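Local coordinates for protein phosphoenolpyruvate--glycerone phosphotransferase (Enterococcus faecalis, PDB 3B48) that probably serves as the phosphoryl-donor subunit DhaM of a dihydroxyacetone kinase complex, passing phosphate that originates from phosphoenolpyruvate toward DhaL and dihydroxyacetone, at residues D7-S12 and H37-T42; L68-L73 and H96-P101. All coordinates share one frame; numbering follows the deposited sequence.

Contact 1 of 2, residues D7-S12 and H37-T42; sequences DILLVS and HSLGGT
The H37 ring and the D7 carboxylate lie nearly coplanar, their planes 12° apart, and meet edge to edge: NE2 of H37 donates to OD2 of D7 over 2.8 Å, the N-H almost straight and the acceptor in the ring plane. The contact joins the two parallel strands of the β-α-β unit 6-11, 15-27, 35-38 in the IIA domain. OD2 offers its anti lone pair. D7 CB and the carbonyl oxygen of I8 also sit at the ring edge, while L9 CD1 approaches obliquely. With H37 CG anti to its carbonyl carbon (chi1 -58°), the ring lies on the backbone N side of H37 and reaches across to D7 on the adjacent strand, whose OD1 is held in a salt bridge by R65. Between the backbones, H37 N bonds I8 O at 2.8 Å, and H37 O takes the N-H of L10; L39 N then continues to L10 O. L9 and H37 lie side by side on one face of the sheet, toward helix 51-60, where L39 CD1 packs on L9 CD2 at 3.9 Å. Further along, S12 O receives a CA-H...O contact from G40 and, at 3.2 Å, the N-H of G41, which comes from above the carbonyl plane, 36° out of it.

Contact 2 of 2, residues L68-L73 and H96-P101; sequences LIFADL and HLVDAP
V98 lays its CG2 methyl over one face of the F70 ring, 4.0 Å from the centroid and offset toward the rim, a CH-π contact in which CG2 comes within 3.7 Å of F70 CZ. The V98 torsion (chi1 -161°) sets CG2 beside its own backbone N, and the same methyl also touches L68 CB. F70 CG is anti to its carbonyl carbon (chi1 -53°), which puts the ring on the backbone N side, where one face meets V98 CG2; F70 CE1 lies 4.3 Å from A100 CB. On the sheet face that L68 shares with H96, the two side chains cross, and L68 CD2 approaches H96 CD2 obliquely at 3.4 Å, while H96 NE2 bonds E66. On the other face I69 CG2 meets L97 CD2 at 4.0 Å. Parallel pairing of L68 with H96 and I69 with L97 is held by two nearly straight backbone bonds, I69 N to H96 O and V98 N to I69 O. Beyond it the two segments diverge and a water bridges the gap, accepting from A71 N at 2.9 Å with V98 O and A100 O in reach as acceptors. D99, centre of an inverse gamma turn, bonds backbone N-H groups of K132, W134 and N135 of the second subunit. Strand 95-97 is an edge of the sheet within the chain: helix 75-84 covers I69 and L97, helices 102-113 and 119-127 cover L68, and strand 6-11 flanks 66-71.

The two contacts occupy the two halves, across its width, of one four-stranded parallel sheet of order 35-38, 6-11, 66-71, 95-97, their centres about 10 Å apart. Contact 1 closes along the chain before contact 2 opens. Strands 6-11 and 66-71 are neighbours and join them: V11 N probably bonds F70 O at 2.7 Å, and I8 CG2 packs on F70 CD2. D72 OD2 probably bonds S12 OG at 2.6 Å, tying together the C-terminal ends of segments 7-12 and 68-73. Helix 102-113 touches side chains of both contacts. Together they span the parallel sheet of this α/β fold, and contact 2 makes most of the reach to the second subunit, nine residues against one.

Contact 1 of 2, residues D7-S12 and H37-T42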
ATOM      1  N   ASP B   7      -4.611  11.063  14.136  1.00 31.33           N
ATOM      2  CA  ASP B   7      -3.781  11.296  12.971  1.00 30.62           C
ATOM      3  C   ASP B   7      -3.261   9.968  12.459  1.00 29.84           C
ATOM      4  O   ASP B   7      -2.943   9.056  13.253  1.00 28.99           O
ATOM      5  CB  ASP B   7      -2.596  12.201  13.307  1.00 30.04           C
ATOM      6  CG  ASP B   7      -3.017  13.553  13.823  1.00 31.59           C
ATOM      7  OD1 ASP B   7      -3.788  13.589  14.801  1.00 33.66           O
ATOM      8  OD2 ASP B   7      -2.549  14.584  13.281  1.00 32.15           O
ATOM      9  N   ILE B   8      -3.192   9.875  11.131  1.00 29.26           N
ATOM     10  CA  ILE B   8      -2.559   8.769  10.435  1.00 28.84           C
ATOM     11  C   ILE B   8      -1.229   9.218   9.869  1.00 29.20           C
ATOM     12  O   ILE B   8      -1.144  10.161   9.058  1.00 29.54           O
ATOM     13  CB  ILE B   8      -3.434   8.225   9.288  1.00 29.35           C
ATOM     14  CG1 ILE B   8      -4.702   7.564   9.841  1.00 28.04           C
ATOM     15  CG2 ILE B   8      -2.633   7.246   8.413  1.00 28.63           C
ATOM     16  CD1 ILE B   8      -5.776   7.375   8.820  1.00 29.86           C
ATOM     17  N   LEU B   9      -0.184   8.531  10.297  1.00 29.56           N
ATOM     18  CA  LEU B   9       1.167   8.840   9.830  1.00 29.24           C
ATOM     19  C   LEU B   9       1.639   7.682   8.957  1.00 28.72           C
ATOM     20  O   LEU B   9       1.657   6.500   9.394  1.00 27.73           O
ATOM     21  CB  LEU B   9       2.140   9.107  10.992  1.00 29.62           C
ATOM     22  CG  LEU B   9       1.997  10.285  11.979  1.00 29.24           C
ATOM     23  CD1 LEU B   9       0.705  10.225  12.852  1.00 29.39           C
ATOM     24  CD2 LEU B   9       3.260  10.318  12.865  1.00 29.08           C
ATOM     25  N   LEU B  10       1.981   8.070   7.726  1.00 27.41           N
ATOM     26  CA  LEU B  10       2.300   7.188   6.624  1.00 27.23           C
ATOM     27  C   LEU B  10       3.799   7.259   6.358  1.00 27.12           C
ATOM     28  O   LEU B  10       4.296   8.274   5.846  1.00 26.81           O
ATOM     29  CB  LEU B  10       1.553   7.642   5.351  1.00 26.40           C
ATOM     30  CG  LEU B  10       0.025   7.822   5.440  1.00 24.84           C
ATOM     31  CD1 LEU B  10      -0.458   8.518   4.180  1.00 22.73           C
ATOM     32  CD2 LEU B  10      -0.592   6.474   5.541  1.00 22.71           C
ATOM     33  N   VAL B  11       4.498   6.177   6.698  1.00 26.38           N
ATOM     34  CA  VAL B  11       5.960   6.068   6.503  1.00 25.84           C
ATOM     35  C   VAL B  11       6.340   5.123   5.344  1.00 24.96           C
ATOM     36  O   VAL B  11       5.791   4.058   5.202  1.00 22.88           O
ATOM     37  CB  VAL B  11       6.657   5.671   7.809  1.00 25.90           C
ATOM     38  CG1 VAL B  11       8.166   5.868   7.689  1.00 25.72           C
ATOM     39  CG2 VAL B  11       6.035   6.492   8.974  1.00 24.56           C
ATOM     40  N   SER B  12       7.252   5.573   4.485  1.00 24.89           N
ATOM     41  CA  SER B  12       7.662   4.759   3.357  1.00 25.06           C
ATOM     42  C   SER B  12       9.020   5.240   2.941  1.00 24.83           C
ATOM     43  O   SER B  12       9.395   6.321   3.331  1.00 24.97           O
ATOM     44  CB  SER B  12       6.651   4.929   2.201  1.00 24.78           C
ATOM     45  OG  SER B  12       6.974   4.124   1.078  1.00 23.54           O
ATOM     46  N   HIS B  37      -0.753  12.473   7.570  1.00 25.26           N
ATOM     47  CA  HIS B  37       0.552  13.088   7.325  1.00 25.64           C
ATOM     48  C   HIS B  37       1.301  12.224   6.289  1.00 26.14           C
ATOM     49  O   HIS B  37       1.456  11.014   6.499  1.00 26.07           O
ATOM     50  CB  HIS B  37       1.347  13.196   8.637  1.00 25.16           C
ATOM     51  CG  HIS B  37       0.648  13.988   9.709  1.00 26.11           C
ATOM     52  ND1 HIS B  37       0.853  15.337   9.894  1.00 24.89           N
ATOM     53  CD2 HIS B  37      -0.275  13.622  10.629  1.00 27.18           C
ATOM     54  CE1 HIS B  37       0.116  15.762  10.900  1.00 24.90           C
ATOM     55  NE2 HIS B  37      -0.587  14.742  11.358  1.00 25.61           N
ATOM     56  N   SER B  38       1.716  12.829   5.168  1.00 25.79           N
ATOM     57  CA  SER B  38       2.568  12.141   4.222  1.00 25.94           C
ATOM     58  C   SER B  38       4.019  12.228   4.693  1.00 26.23           C
ATOM     59  O   SER B  38       4.657  13.301   4.607  1.00 26.76           O
ATOM     60  CB  SER B  38       2.419  12.714   2.802  1.00 25.75           C
ATOM     61  OG  SER B  38       3.364  12.099   1.937  1.00 26.02           O
ATOM     62  N   LEU B  39       4.544  11.120   5.202  1.00 25.86           N
ATOM     63  CA  LEU B  39       5.901  11.126   5.759  1.00 26.37           C
ATOM     64  C   LEU B  39       6.912  10.235   5.052  1.00 26.33           C
ATOM     65  O   LEU B  39       7.932   9.855   5.632  1.00 27.21           O
ATOM     66  CB  LEU B  39       5.885  10.867   7.285  1.00 27.07           C
ATOM     67  CG  LEU B  39       4.935  11.725   8.161  1.00 24.62           C
ATOM     68  CD1 LEU B  39       5.024  11.264   9.572  1.00 24.37           C
ATOM     69  CD2 LEU B  39       5.217  13.238   8.077  1.00 22.93           C
ATOM     70  N   GLY B  40       6.649   9.931   3.788  1.00 26.82           N
ATOM     71  CA  GLY B  40       7.608   9.191   2.969  1.00 26.72           C
ATOM     72  C   GLY B  40       8.842   9.982   2.534  1.00 27.35           C
ATOM     73  O   GLY B  40       8.793  11.197   2.349  1.00 26.40           O
ATOM     74  N   GLY B  41       9.946   9.270   2.320  1.00 27.32           N
ATOM     75  CA  GLY B  41      11.135   9.888   1.798  1.00 28.14           C
ATOM     76  C   GLY B  41      12.072  10.377   2.877  1.00 28.73           C
ATOM     77  O   GLY B  41      11.727  10.418   4.062  1.00 29.83           O
ATOM     78  N   THR B  42      13.280  10.721   2.476  1.00 29.04           N
ATOM     79  CA  THR B  42      14.186  11.378   3.379  1.00 29.83           C
ATOM     80  C   THR B  42      13.852  12.871   3.427  1.00 30.51           C
ATOM     81  O   THR B  42      12.969  13.341   2.709  1.00 30.63           O
ATOM     82  CB  THR B  42      15.645  11.187   2.942  1.00 30.05           C
ATOM     83  OG1 THR B  42      15.895  11.982   1.774  1.00 27.75           O
ATOM     84  CG2 THR B  42      15.924   9.693   2.665  1.00 29.54           C
TER

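Contact 2 of 2, residues L68-L73 and H96-P101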
ATOM      1  N   LEU B  68      -1.521   7.172  14.887  1.00 27.30           N
ATOM      2  CA  LEU B  68      -1.474   5.845  14.229  1.00 28.40           C
ATOM      3  C   LEU B  68      -0.419   5.779  13.140  1.00 28.01           C
ATOM      4  O   LEU B  68      -0.481   6.527  12.147  1.00 27.78           O
ATOM      5  CB  LEU B  68      -2.843   5.486  13.632  1.00 28.05           C
ATOM      6  CG  LEU B  68      -4.112   5.831  14.422  1.00 30.57           C
ATOM      7  CD1 LEU B  68      -5.286   5.009  13.904  1.00 32.98           C
ATOM      8  CD2 LEU B  68      -3.987   5.707  15.955  1.00 31.05           C
ATOM      9  N   ILE B  69       0.566   4.910  13.343  1.00 28.78           N
ATOM     10  CA  ILE B  69       1.735   4.818  12.443  1.00 28.06           C
ATOM     11  C   ILE B  69       1.683   3.598  11.514  1.00 27.40           C
ATOM     12  O   ILE B  69       1.670   2.469  11.991  1.00 27.55           O
ATOM     13  CB  ILE B  69       3.108   4.888  13.230  1.00 29.17           C
ATOM     14  CG1 ILE B  69       3.440   6.328  13.642  1.00 28.43           C
ATOM     15  CG2 ILE B  69       4.257   4.451  12.365  1.00 27.19           C
ATOM     16  CD1 ILE B  69       2.695   6.845  14.825  1.00 27.02           C
ATOM     17  N   PHE B  70       1.603   3.853  10.204  1.00 26.14           N
ATOM     18  CA  PHE B  70       1.685   2.828   9.175  1.00 26.47           C
ATOM     19  C   PHE B  70       3.007   2.936   8.371  1.00 26.68           C
ATOM     20  O   PHE B  70       3.446   4.033   8.028  1.00 26.63           O
ATOM     21  CB  PHE B  70       0.496   2.901   8.209  1.00 24.76           C
ATOM     22  CG  PHE B  70      -0.834   2.881   8.883  1.00 26.59           C
ATOM     23  CD1 PHE B  70      -1.646   1.755   8.810  1.00 25.71           C
ATOM     24  CD2 PHE B  70      -1.279   3.977   9.618  1.00 24.16           C
ATOM     25  CE1 PHE B  70      -2.871   1.730   9.450  1.00 26.92           C
ATOM     26  CE2 PHE B  70      -2.527   3.954  10.238  1.00 24.34           C
ATOM     27  CZ  PHE B  70      -3.310   2.833  10.165  1.00 24.19           C
ATOM     28  N   ALA B  71       3.632   1.793   8.105  1.00 26.54           N
ATOM     29  CA  ALA B  71       4.825   1.723   7.248  1.00 27.64           C
ATOM     30  C   ALA B  71       4.640   0.597   6.241  1.00 27.62           C
ATOM     31  O   ALA B  71       3.822  -0.314   6.440  1.00 27.69           O
ATOM     32  CB  ALA B  71       6.101   1.518   8.074  1.00 27.38           C
ATOM     33  N   ASP B  72       5.359   0.661   5.132  1.00 27.75           N
ATOM     34  CA  ASP B  72       5.335  -0.481   4.230  1.00 27.97           C
ATOM     35  C   ASP B  72       6.458  -1.465   4.557  1.00 28.58           C
ATOM     36  O   ASP B  72       6.203  -2.586   4.984  1.00 28.39           O
ATOM     37  CB  ASP B  72       5.346  -0.064   2.768  1.00 28.02           C
ATOM     38  CG  ASP B  72       6.394   1.037   2.435  1.00 29.99           C
ATOM     39  OD1 ASP B  72       7.369   1.282   3.204  1.00 27.23           O
ATOM     40  OD2 ASP B  72       6.227   1.641   1.342  1.00 31.56           O
ATOM     41  N   LEU B  73       7.698  -1.038   4.376  1.00 29.07           N
ATOM     42  CA  LEU B  73       8.793  -1.966   4.276  1.00 30.04           C
ATOM     43  C   LEU B  73      10.100  -1.369   4.746  1.00 30.70           C
ATOM     44  O   LEU B  73      10.315  -0.141   4.689  1.00 32.02           O
ATOM     45  CB  LEU B  73       8.991  -2.367   2.799  1.00 30.63           C
ATOM     46  CG  LEU B  73       7.898  -3.028   1.933  1.00 30.34           C
ATOM     47  CD1 LEU B  73       8.113  -2.608   0.523  1.00 28.71           C
ATOM     48  CD2 LEU B  73       7.890  -4.566   2.062  1.00 33.67           C
ATOM     49  N   HIS B  96       0.815   4.629  18.317  1.00 27.53           N
ATOM     50  CA  HIS B  96       0.335   3.278  17.975  1.00 27.96           C
ATOM     51  C   HIS B  96       0.897   2.794  16.645  1.00 28.13           C
ATOM     52  O   HIS B  96       0.502   3.287  15.568  1.00 29.33           O
ATOM     53  CB  HIS B  96      -1.209   3.186  17.931  1.00 28.03           C
ATOM     54  CG  HIS B  96      -1.924   3.985  18.991  1.00 26.96           C
ATOM     55  ND1 HIS B  96      -2.262   3.467  20.221  1.00 28.40           N
ATOM     56  CD2 HIS B  96      -2.400   5.254  18.977  1.00 26.67           C
ATOM     57  CE1 HIS B  96      -2.898   4.386  20.928  1.00 28.74           C
ATOM     58  NE2 HIS B  96      -2.992   5.483  20.195  1.00 28.46           N
ATOM     59  N   LEU B  97       1.794   1.816  16.726  1.00 27.34           N
ATOM     60  CA  LEU B  97       2.330   1.123  15.570  1.00 26.60           C
ATOM     61  C   LEU B  97       1.277   0.148  15.082  1.00 27.02           C
ATOM     62  O   LEU B  97       0.939  -0.825  15.777  1.00 26.08           O
ATOM     63  CB  LEU B  97       3.586   0.329  15.949  1.00 26.72           C
ATOM     64  CG  LEU B  97       4.835   1.104  16.335  1.00 27.38           C
ATOM     65  CD1 LEU B  97       5.857   0.167  16.978  1.00 27.78           C
ATOM     66  CD2 LEU B  97       5.427   1.849  15.141  1.00 27.59           C
ATOM     67  N   VAL B  98       0.756   0.383  13.885  1.00 27.07           N
ATOM     68  CA  VAL B  98      -0.379  -0.410  13.458  1.00 27.13           C
ATOM     69  C   VAL B  98       0.127  -1.531  12.594  1.00 27.47           C
ATOM     70  O   VAL B  98       0.653  -1.303  11.504  1.00 27.50           O
ATOM     71  CB  VAL B  98      -1.477   0.404  12.723  1.00 27.27           C
ATOM     72  CG1 VAL B  98      -2.813  -0.372  12.723  1.00 25.14           C
ATOM     73  CG2 VAL B  98      -1.669   1.766  13.355  1.00 27.05           C
ATOM     74  N   ASP B  99      -0.008  -2.754  13.099  1.00 27.86           N
ATOM     75  CA  ASP B  99       0.427  -3.922  12.347  1.00 26.65           C
ATOM     76  C   ASP B  99      -0.570  -4.202  11.233  1.00 26.01           C
ATOM     77  O   ASP B  99      -1.450  -5.053  11.353  1.00 24.97           O
ATOM     78  CB  ASP B  99       0.591  -5.127  13.257  1.00 27.20           C
ATOM     79  CG  ASP B  99       1.582  -6.118  12.705  1.00 28.46           C
ATOM     80  OD1 ASP B  99       1.677  -6.225  11.466  1.00 31.03           O
ATOM     81  OD2 ASP B  99       2.272  -6.783  13.495  1.00 31.51           O
ATOM     82  N   ALA B 100      -0.402  -3.473  10.132  1.00 26.25           N
ATOM     83  CA  ALA B 100      -1.365  -3.467   9.028  1.00 26.41           C
ATOM     84  C   ALA B 100      -0.674  -3.003   7.754  1.00 26.43           C
ATOM     85  O   ALA B 100       0.291  -2.239   7.831  1.00 27.58           O
ATOM     86  CB  ALA B 100      -2.560  -2.535   9.362  1.00 25.48           C
ATOM     87  N   PRO B 101      -1.177  -3.434   6.575  1.00 26.33           N
ATOM     88  CA  PRO B 101      -0.525  -2.951   5.371  1.00 26.06           C
ATOM     89  C   PRO B 101      -0.755  -1.465   5.213  1.00 26.15           C
ATOM     90  O   PRO B 101      -1.761  -0.939   5.703  1.00 25.45           O
ATOM     91  CB  PRO B 101      -1.179  -3.743   4.238  1.00 26.45           C
ATOM     92  CG  PRO B 101      -2.432  -4.290   4.777  1.00 25.54           C
ATOM     93  CD  PRO B 101      -2.325  -4.314   6.280  1.00 25.81           C
TER
HETATM   94  O   HOH W   1       1.815  -0.236   9.114  1.00 15.88           O